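PDB 2EH6: acetylornithine aminotransferase from Aquifex aeolicus, which catalyses the reversible, pyridoxal-phosphate-dependent amino transfer between N(2)-acetyl-L-ornithine and 2-oxoglutarate, the fourth step from glutamate to N(2)-acetyl-L-ornithine in arginine biosynthesis. Local coordinates for residues Asn65-Leu79 and Gly272-Asp286. Sequence-based numbering, arbitrary orientation.
Sequences NLYENPWQEELAHKL and GGNPLACRAGTVVVD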
ATOM      1  N   ASN A  65      -2.391 -14.060  -2.806  1.00 29.60           N
ATOM      2  CA  ASN A  65      -3.721 -14.573  -2.497  1.00 31.95           C
ATOM      3  C   ASN A  65      -4.282 -15.487  -3.598  1.00 30.48           C
ATOM      4  O   ASN A  65      -5.484 -15.710  -3.694  1.00 32.44           O
ATOM      5  CB  ASN A  65      -4.654 -13.383  -2.270  1.00 30.29           C
ATOM      6  CG  ASN A  65      -4.234 -12.652  -1.016  1.00 30.40           C
ATOM      7  OD1 ASN A  65      -4.243 -13.192   0.086  1.00 32.55           O
ATOM      8  ND2 ASN A  65      -3.851 -11.378  -1.208  1.00 25.30           N
ATOM      9  N   LEU A  66      -3.376 -15.982  -4.477  1.00 31.87           N
ATOM     10  CA  LEU A  66      -3.782 -17.047  -5.400  1.00 32.21           C
ATOM     11  C   LEU A  66      -4.048 -18.340  -4.624  1.00 32.25           C
ATOM     12  O   LEU A  66      -4.792 -19.219  -5.037  1.00 30.92           O
ATOM     13  CB  LEU A  66      -2.646 -17.303  -6.398  1.00 33.45           C
ATOM     14  CG  LEU A  66      -2.405 -16.152  -7.377  1.00 34.50           C
ATOM     15  CD1 LEU A  66      -1.208 -16.415  -8.296  1.00 36.50           C
ATOM     16  CD2 LEU A  66      -3.599 -15.893  -8.289  1.00 34.89           C
ATOM     17  N   TYR A  67      -3.345 -18.450  -3.477  1.00 30.82           N
ATOM     18  CA  TYR A  67      -3.448 -19.641  -2.643  1.00 29.94           C
ATOM     19  C   TYR A  67      -4.044 -19.308  -1.270  1.00 30.47           C
ATOM     20  O   TYR A  67      -4.306 -18.160  -0.936  1.00 28.70           O
ATOM     21  CB  TYR A  67      -2.048 -20.259  -2.485  1.00 30.63           C
ATOM     22  CG  TYR A  67      -1.281 -20.183  -3.764  1.00 31.20           C
ATOM     23  CD1 TYR A  67      -1.533 -21.095  -4.783  1.00 31.81           C
ATOM     24  CD2 TYR A  67      -0.293 -19.211  -3.934  1.00 31.83           C
ATOM     25  CE1 TYR A  67      -0.808 -21.038  -5.964  1.00 32.20           C
ATOM     26  CE2 TYR A  67       0.438 -19.160  -5.111  1.00 30.92           C
ATOM     27  CZ  TYR A  67       0.189 -20.073  -6.120  1.00 32.29           C
ATOM     28  OH  TYR A  67       0.924 -20.037  -7.288  1.00 32.61           O
ATOM     29  N   GLU A  68      -4.214 -20.351  -0.459  1.00 31.55           N
ATOM     30  CA  GLU A  68      -4.698 -20.194   0.905  1.00 32.86           C
ATOM     31  C   GLU A  68      -3.605 -19.564   1.762  1.00 31.86           C
ATOM     32  O   GLU A  68      -2.449 -19.974   1.692  1.00 31.60           O
ATOM     33  CB  GLU A  68      -5.058 -21.551   1.510  1.00 33.86           C
ATOM     34  CG  GLU A  68      -6.355 -22.151   1.023  1.00 41.49           C
ATOM     35  CD  GLU A  68      -6.595 -23.523   1.621  1.00 45.14           C
ATOM     36  OE1 GLU A  68      -6.420 -23.668   2.853  1.00 49.09           O
ATOM     37  OE2 GLU A  68      -6.957 -24.453   0.871  1.00 47.80           O
ATOM     38  N   ASN A  69      -3.976 -18.571   2.563  1.00 29.91           N
ATOM     39  CA  ASN A  69      -3.037 -17.894   3.459  1.00 31.44           C
ATOM     40  C   ASN A  69      -3.545 -18.079   4.889  1.00 30.54           C
ATOM     41  O   ASN A  69      -4.183 -17.185   5.450  1.00 32.22           O
ATOM     42  CB  ASN A  69      -2.956 -16.394   3.134  1.00 27.67           C
ATOM     43  CG  ASN A  69      -2.157 -16.103   1.873  1.00 30.26           C
ATOM     44  OD1 ASN A  69      -1.213 -15.317   1.903  1.00 28.43           O
ATOM     45  ND2 ASN A  69      -2.540 -16.725   0.759  1.00 27.64           N
ATOM     46  N   PRO A  70      -3.268 -19.244   5.499  1.00 32.16           N
ATOM     47  CA  PRO A  70      -3.701 -19.555   6.868  1.00 31.97           C
ATOM     48  C   PRO A  70      -3.355 -18.480   7.896  1.00 31.95           C
ATOM     49  O   PRO A  70      -4.091 -18.264   8.859  1.00 33.49           O
ATOM     50  CB  PRO A  70      -2.998 -20.881   7.156  1.00 34.14           C
ATOM     51  CG  PRO A  70      -2.921 -21.519   5.793  1.00 34.87           C
ATOM     52  CD  PRO A  70      -2.484 -20.358   4.935  1.00 32.95           C
ATOM     53  N   TRP A  71      -2.221 -17.816   7.701  1.00 30.93           N
ATOM     54  CA  TRP A  71      -1.804 -16.760   8.618  1.00 29.32           C
ATOM     55  C   TRP A  71      -2.806 -15.607   8.591  1.00 28.56           C
ATOM     56  O   TRP A  71      -2.968 -14.900   9.585  1.00 27.93           O
ATOM     57  CB  TRP A  71      -0.401 -16.275   8.250  1.00 28.89           C
ATOM     58  CG  TRP A  71      -0.188 -16.155   6.782  1.00 27.73           C
ATOM     59  CD1 TRP A  71      -0.525 -15.099   5.986  1.00 28.00           C
ATOM     60  CD2 TRP A  71       0.382 -17.144   5.919  1.00 30.32           C
ATOM     61  NE1 TRP A  71      -0.198 -15.369   4.681  1.00 29.19           N
ATOM     62  CE2 TRP A  71       0.359 -16.619   4.610  1.00 28.18           C
ATOM     63  CE3 TRP A  71       0.914 -18.427   6.125  1.00 30.30           C
ATOM     64  CZ2 TRP A  71       0.844 -17.329   3.507  1.00 31.95           C
ATOM     65  CZ3 TRP A  71       1.398 -19.136   5.026  1.00 31.75           C
ATOM     66  CH2 TRP A  71       1.358 -18.583   3.733  1.00 32.17           C
ATOM     67  N   GLN A  72      -3.470 -15.412   7.455  1.00 28.55           N
ATOM     68  CA  GLN A  72      -4.486 -14.361   7.349  1.00 28.54           C
ATOM     69  C   GLN A  72      -5.675 -14.748   8.239  1.00 28.54           C
ATOM     70  O   GLN A  72      -6.229 -13.911   8.954  1.00 27.34           O
ATOM     71  CB  GLN A  72      -4.951 -14.194   5.892  1.00 26.86           C
ATOM     72  CG  GLN A  72      -4.075 -13.246   5.062  1.00 27.47           C
ATOM     73  CD  GLN A  72      -4.489 -13.171   3.594  1.00 29.33           C
ATOM     74  OE1 GLN A  72      -5.672 -13.041   3.269  1.00 29.56           O
ATOM     75  NE2 GLN A  72      -3.510 -13.241   2.704  1.00 25.83           N
ATOM     76  N   GLU A  73      -6.062 -16.020   8.192  1.00 30.49           N
ATOM     77  CA  GLU A  73      -7.173 -16.504   9.014  1.00 32.47           C
ATOM     78  C   GLU A  73      -6.899 -16.262  10.493  1.00 31.94           C
ATOM     79  O   GLU A  73      -7.748 -15.738  11.207  1.00 30.65           O
ATOM     80  CB  GLU A  73      -7.396 -18.006   8.806  1.00 33.98           C
ATOM     81  CG  GLU A  73      -8.062 -18.390   7.507  1.00 38.02           C
ATOM     82  CD  GLU A  73      -9.496 -17.904   7.410  1.00 39.54           C
ATOM     83  OE1 GLU A  73     -10.106 -17.595   8.459  1.00 41.38           O
ATOM     84  OE2 GLU A  73     -10.017 -17.850   6.278  1.00 41.12           O
ATOM     85  N   GLU A  74      -5.709 -16.653  10.946  1.00 33.12           N
ATOM     86  CA  GLU A  74      -5.335 -16.494  12.349  1.00 31.66           C
ATOM     87  C   GLU A  74      -5.389 -15.057  12.842  1.00 30.61           C
ATOM     88  O   GLU A  74      -5.918 -14.788  13.917  1.00 29.55           O
ATOM     89  CB  GLU A  74      -3.931 -17.052  12.612  1.00 35.70           C
ATOM     90  CG  GLU A  74      -3.299 -16.461  13.874  1.00 41.17           C
ATOM     91  CD  GLU A  74      -2.037 -17.171  14.324  1.00 45.24           C
ATOM     92  OE1 GLU A  74      -1.151 -17.426  13.476  1.00 48.05           O
ATOM     93  OE2 GLU A  74      -1.927 -17.458  15.538  1.00 46.54           O
ATOM     94  N   LEU A  75      -4.826 -14.134  12.067  1.00 27.28           N
ATOM     95  CA  LEU A  75      -4.826 -12.733  12.462  1.00 24.93           C
ATOM     96  C   LEU A  75      -6.241 -12.158  12.409  1.00 24.48           C
ATOM     97  O   LEU A  75      -6.656 -11.426  13.306  1.00 25.15           O
ATOM     98  CB  LEU A  75      -3.894 -11.925  11.551  1.00 22.77           C
ATOM     99  CG  LEU A  75      -3.752 -10.443  11.906  1.00 22.83           C
ATOM    100  CD1 LEU A  75      -3.336 -10.304  13.368  1.00 24.69           C
ATOM    101  CD2 LEU A  75      -2.730  -9.787  10.975  1.00 22.99           C
ATOM    102  N   ALA A  76      -6.986 -12.494  11.360  1.00 25.49           N
ATOM    103  CA  ALA A  76      -8.356 -11.996  11.229  1.00 27.73           C
ATOM    104  C   ALA A  76      -9.174 -12.405  12.454  1.00 28.33           C
ATOM    105  O   ALA A  76      -9.916 -11.604  13.020  1.00 28.99           O
ATOM    106  CB  ALA A  76      -9.001 -12.556   9.963  1.00 25.24           C
ATOM    107  N   HIS A  77      -9.023 -13.661  12.856  1.00 30.48           N
ATOM    108  CA  HIS A  77      -9.736 -14.198  14.009  1.00 31.91           C
ATOM    109  C   HIS A  77      -9.480 -13.348  15.255  1.00 30.81           C
ATOM    110  O   HIS A  77     -10.407 -13.032  16.000  1.00 28.88           O
ATOM    111  CB  HIS A  77      -9.291 -15.644  14.247  1.00 36.07           C
ATOM    112  CG  HIS A  77     -10.050 -16.348  15.329  1.00 42.20           C
ATOM    113  ND1 HIS A  77     -10.948 -15.696  16.147  1.00 43.70           N
ATOM    114  CD2 HIS A  77     -10.044 -17.642  15.729  1.00 43.82           C
ATOM    115  CE1 HIS A  77     -11.460 -16.558  17.009  1.00 46.49           C
ATOM    116  NE2 HIS A  77     -10.929 -17.745  16.776  1.00 46.43           N
ATOM    117  N   LYS A  78      -8.225 -12.968  15.478  1.00 28.80           N
ATOM    118  CA  LYS A  78      -7.889 -12.158  16.639  1.00 28.08           C
ATOM    119  C   LYS A  78      -8.486 -10.759  16.546  1.00 27.75           C
ATOM    120  O   LYS A  78      -8.909 -10.191  17.553  1.00 28.16           O
ATOM    121  CB  LYS A  78      -6.367 -12.069  16.804  1.00 29.86           C
ATOM    122  CG  LYS A  78      -5.711 -13.392  17.146  1.00 32.93           C
ATOM    123  CD  LYS A  78      -4.202 -13.320  16.960  1.00 36.86           C
ATOM    124  CE  LYS A  78      -3.557 -14.696  17.085  1.00 38.72           C
ATOM    125  NZ  LYS A  78      -3.681 -15.249  18.461  1.00 41.63           N
ATOM    126  N   LEU A  79      -8.529 -10.202  15.339  1.00 25.85           N
ATOM    127  CA  LEU A  79      -9.088  -8.866  15.157  1.00 27.31           C
ATOM    128  C   LEU A  79     -10.614  -8.883  15.294  1.00 28.47           C
ATOM    129  O   LEU A  79     -11.207  -7.953  15.833  1.00 27.55           O
ATOM    130  CB  LEU A  79      -8.706  -8.307  13.784  1.00 28.07           C
ATOM    131  CG  LEU A  79      -7.230  -7.948  13.564  1.00 29.19           C
ATOM    132  CD1 LEU A  79      -7.015  -7.542  12.113  1.00 27.79           C
ATOM    133  CD2 LEU A  79      -6.830  -6.812  14.497  1.00 28.68           C
ATOM    134  N   GLY A 272      -1.071  -7.785  -0.054  1.00 26.07           N
ATOM    135  CA  GLY A 272      -1.962  -7.892   1.087  1.00 24.06           C
ATOM    136  C   GLY A 272      -2.025  -9.248   1.763  1.00 24.27           C
ATOM    137  O   GLY A 272      -2.215 -10.271   1.101  1.00 23.54           O
ATOM    138  N   GLY A 273      -1.855  -9.254   3.086  1.00 23.16           N
ATOM    139  CA  GLY A 273      -1.934 -10.493   3.845  1.00 24.41           C
ATOM    140  C   GLY A 273      -0.780 -11.467   3.695  1.00 24.90           C
ATOM    141  O   GLY A 273      -0.936 -12.668   3.923  1.00 23.66           O
ATOM    142  N   ASN A 274       0.384 -10.958   3.317  1.00 23.37           N
ATOM    143  CA  ASN A 274       1.550 -11.807   3.155  1.00 21.66           C
ATOM    144  C   ASN A 274       1.913 -12.342   4.553  1.00 21.02           C
ATOM    145  O   ASN A 274       1.562 -11.741   5.565  1.00 21.47           O
ATOM    146  CB  ASN A 274       2.691 -10.988   2.544  1.00 22.22           C
ATOM    147  CG  ASN A 274       3.174  -9.904   3.464  1.00 22.87           C
ATOM    148  OD1 ASN A 274       3.889 -10.178   4.430  1.00 24.90           O
ATOM    149  ND2 ASN A 274       2.773  -8.661   3.190  1.00 22.42           N
ATOM    150  N   PRO A 275       2.614 -13.481   4.624  1.00 22.30           N
ATOM    151  CA  PRO A 275       2.985 -14.056   5.924  1.00 23.20           C
ATOM    152  C   PRO A 275       3.870 -13.212   6.846  1.00 24.57           C
ATOM    153  O   PRO A 275       3.830 -13.383   8.061  1.00 21.64           O
ATOM    154  CB  PRO A 275       3.631 -15.394   5.542  1.00 22.95           C
ATOM    155  CG  PRO A 275       4.173 -15.135   4.163  1.00 23.80           C
ATOM    156  CD  PRO A 275       3.065 -14.342   3.516  1.00 21.77           C
ATOM    157  N   LEU A 276       4.650 -12.293   6.284  1.00 23.23           N
ATOM    158  CA  LEU A 276       5.511 -11.461   7.117  1.00 23.11           C
ATOM    159  C   LEU A 276       4.679 -10.431   7.882  1.00 23.93           C
ATOM    160  O   LEU A 276       4.848 -10.245   9.088  1.00 23.44           O
ATOM    161  CB  LEU A 276       6.557 -10.756   6.254  1.00 25.25           C
ATOM    162  CG  LEU A 276       7.672 -10.049   7.031  1.00 27.76           C
ATOM    163  CD1 LEU A 276       8.506 -11.087   7.766  1.00 28.35           C
ATOM    164  CD2 LEU A 276       8.541  -9.247   6.079  1.00 28.03           C
ATOM    165  N   ALA A 277       3.773  -9.766   7.174  1.00 24.09           N
ATOM    166  CA  ALA A 277       2.906  -8.766   7.783  1.00 24.60           C
ATOM    167  C   ALA A 277       1.988  -9.408   8.823  1.00 24.61           C
ATOM    168  O   ALA A 277       1.761  -8.856   9.906  1.00 24.83           O
ATOM    169  CB  ALA A 277       2.065  -8.083   6.700  1.00 24.99           C
ATOM    170  N   CYS A 278       1.453 -10.574   8.494  1.00 24.41           N
ATOM    171  CA  CYS A 278       0.553 -11.260   9.413  1.00 25.83           C
ATOM    172  C   CYS A 278       1.266 -11.776  10.660  1.00 24.48           C
ATOM    173  O   CYS A 278       0.688 -11.802  11.741  1.00 24.30           O
ATOM    174  CB  CYS A 278      -0.168 -12.397   8.689  1.00 25.17           C
ATOM    175  SG  CYS A 278      -1.410 -11.810   7.481  1.00 28.16           S
ATOM    176  N   ARG A 279       2.524 -12.179  10.517  1.00 25.83           N
ATOM    177  CA  ARG A 279       3.279 -12.667  11.669  1.00 26.29           C
ATOM    178  C   ARG A 279       3.479 -11.483  12.617  1.00 26.15           C
ATOM    179  O   ARG A 279       3.376 -11.616  13.839  1.00 26.07           O
ATOM    180  CB  ARG A 279       4.631 -13.224  11.208  1.00 30.21           C
ATOM    181  CG  ARG A 279       5.458 -13.926  12.288  1.00 33.57           C
ATOM    182  CD  ARG A 279       4.861 -15.272  12.708  1.00 36.28           C
ATOM    183  NE  ARG A 279       5.715 -15.965  13.674  1.00 38.86           N
ATOM    184  CZ  ARG A 279       6.722 -16.782  13.358  1.00 40.85           C
ATOM    185  NH1 ARG A 279       7.020 -17.035  12.089  1.00 41.40           N
ATOM    186  NH2 ARG A 279       7.443 -17.346  14.320  1.00 41.91           N
ATOM    187  N   ALA A 280       3.751 -10.314  12.047  1.00 22.73           N
ATOM    188  CA  ALA A 280       3.950  -9.111  12.840  1.00 23.31           C
ATOM    189  C   ALA A 280       2.660  -8.740  13.555  1.00 24.17           C
ATOM    190  O   ALA A 280       2.652  -8.503  14.768  1.00 23.29           O
ATOM    191  CB  ALA A 280       4.402  -7.961  11.945  1.00 20.52           C
ATOM    192  N   GLY A 281       1.569  -8.692  12.795  1.00 23.20           N
ATOM    193  CA  GLY A 281       0.283  -8.342  13.370  1.00 26.26           C
ATOM    194  C   GLY A 281      -0.140  -9.290  14.477  1.00 26.11           C
ATOM    195  O   GLY A 281      -0.725  -8.866  15.469  1.00 25.47           O
ATOM    196  N   THR A 282       0.144 -10.576  14.306  1.00 26.22           N
ATOM    197  CA  THR A 282      -0.221 -11.558  15.315  1.00 30.47           C
ATOM    198  C   THR A 282       0.507 -11.287  16.626  1.00 29.81           C
ATOM    199  O   THR A 282      -0.073 -11.398  17.708  1.00 30.53           O
ATOM    200  CB  THR A 282       0.105 -12.984  14.844  1.00 33.10           C
ATOM    201  OG1 THR A 282      -0.780 -13.339  13.776  1.00 38.34           O
ATOM    202  CG2 THR A 282      -0.065 -13.975  15.981  1.00 36.46           C
ATOM    203  N   VAL A 283       1.784 -10.927  16.531  1.00 29.64           N
ATOM    204  CA  VAL A 283       2.567 -10.636  17.722  1.00 26.26           C
ATOM    205  C   VAL A 283       2.061  -9.360  18.384  1.00 26.18           C
ATOM    206  O   VAL A 283       1.845  -9.315  19.596  1.00 24.72           O
ATOM    207  CB  VAL A 283       4.068 -10.464  17.383  1.00 27.03           C
ATOM    208  CG1 VAL A 283       4.819  -9.992  18.611  1.00 25.47           C
ATOM    209  CG2 VAL A 283       4.654 -11.781  16.887  1.00 25.18           C
ATOM    210  N   VAL A 284       1.867  -8.321  17.583  1.00 25.73           N
ATOM    211  CA  VAL A 284       1.394  -7.042  18.098  1.00 25.11           C
ATOM    212  C   VAL A 284       0.027  -7.147  18.772  1.00 25.43           C
ATOM    213  O   VAL A 284      -0.180  -6.624  19.866  1.00 26.14           O
ATOM    214  CB  VAL A 284       1.319  -5.992  16.971  1.00 24.52           C
ATOM    215  CG1 VAL A 284       0.641  -4.726  17.478  1.00 23.06           C
ATOM    216  CG2 VAL A 284       2.724  -5.678  16.467  1.00 25.33           C
ATOM    217  N   VAL A 285      -0.911  -7.820  18.124  1.00 27.08           N
ATOM    218  CA  VAL A 285      -2.238  -7.947  18.707  1.00 28.22           C
ATOM    219  C   VAL A 285      -2.212  -8.656  20.061  1.00 29.39           C
ATOM    220  O   VAL A 285      -2.876  -8.216  20.999  1.00 30.16           O
ATOM    221  CB  VAL A 285      -3.198  -8.661  17.739  1.00 27.74           C
ATOM    222  CG1 VAL A 285      -4.516  -8.972  18.441  1.00 27.44           C
ATOM    223  CG2 VAL A 285      -3.458  -7.750  16.527  1.00 24.13           C
ATOM    224  N   ASP A 286      -1.441  -9.732  20.177  1.00 29.39           N
ATOM    225  CA  ASP A 286      -1.359 -10.447  21.447  1.00 31.00           C
ATOM    226  C   ASP A 286      -0.706  -9.585  22.521  1.00 31.03           C
ATOM    227  O   ASP A 286      -1.190  -9.512  23.653  1.00 28.98           O
ATOM    228  CB  ASP A 286      -0.566 -11.748  21.299  1.00 35.53           C
ATOM    229  CG  ASP A 286      -1.312 -12.802  20.509  1.00 38.52           C
ATOM    230  OD1 ASP A 286      -2.550 -12.681  20.378  1.00 40.86           O
ATOM    231  OD2 ASP A 286      -0.663 -13.758  20.031  1.00 42.38           O
TER
HETATM  232  O   HOH W   1      -1.228 -14.697  11.393  1.00 38.59           O
HETATM  233  O   HOH W   2      -0.703 -16.748  18.936  1.00 61.45           O
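Trp-71 meets Pro-275 face on and Cys-278 at its edge. Its CB lies 3.9 Å from Cys-278 CB. CG sits between the backbone N and the carbonyl carbon (chi1 41°), which lays the indole over the first turn of helix 275-286. CD1 touches Cys-278 SG near the ring plane. CD2 and CE2 pack on Pro-275 CB, which makes a CH-pi contact 3.7 Å from the five-membered ring's centroid. CZ2 reaches Pro-275 CD. The opposite face carries Asn-69 CA and Pro-70 CD. Trp-71 NE1 shares its hydrogen between Gly-273 O (2.9 Å) and Asn-69 OD1, both bonds weak and bent. Gln-72 NE2 donates to Gly-273 O from above its carbonyl plane, and nearly straight (173°) to Asn-65 OD1. Asn-65 ND2 bonds Gly-272 O at 3.0 Å. A CB on Gly-273 would clash with Gln-72 NE2. With an alanine in place of Trp-71, Pro-275 would probably lose its aromatic cover and Gly-273 O one of its two donors.

Further along, Leu-75 is a knob among Cys-278, Gly-281, Thr-282 and Val-285. Lys-78 NZ makes a long salt bridge to Asp-286 OD1 (3.4 Å). Arg-9 of the second subunit also binds Asn-65 OD1. Near Gly-272 lie a bound pyridoxal phosphate, its ligand Thr-270 and Ser-269, a predicted substrate-binding residue. Helical segments 70-79 and 275-286 pack side by side at 27° in the class-III aminotransferase fold.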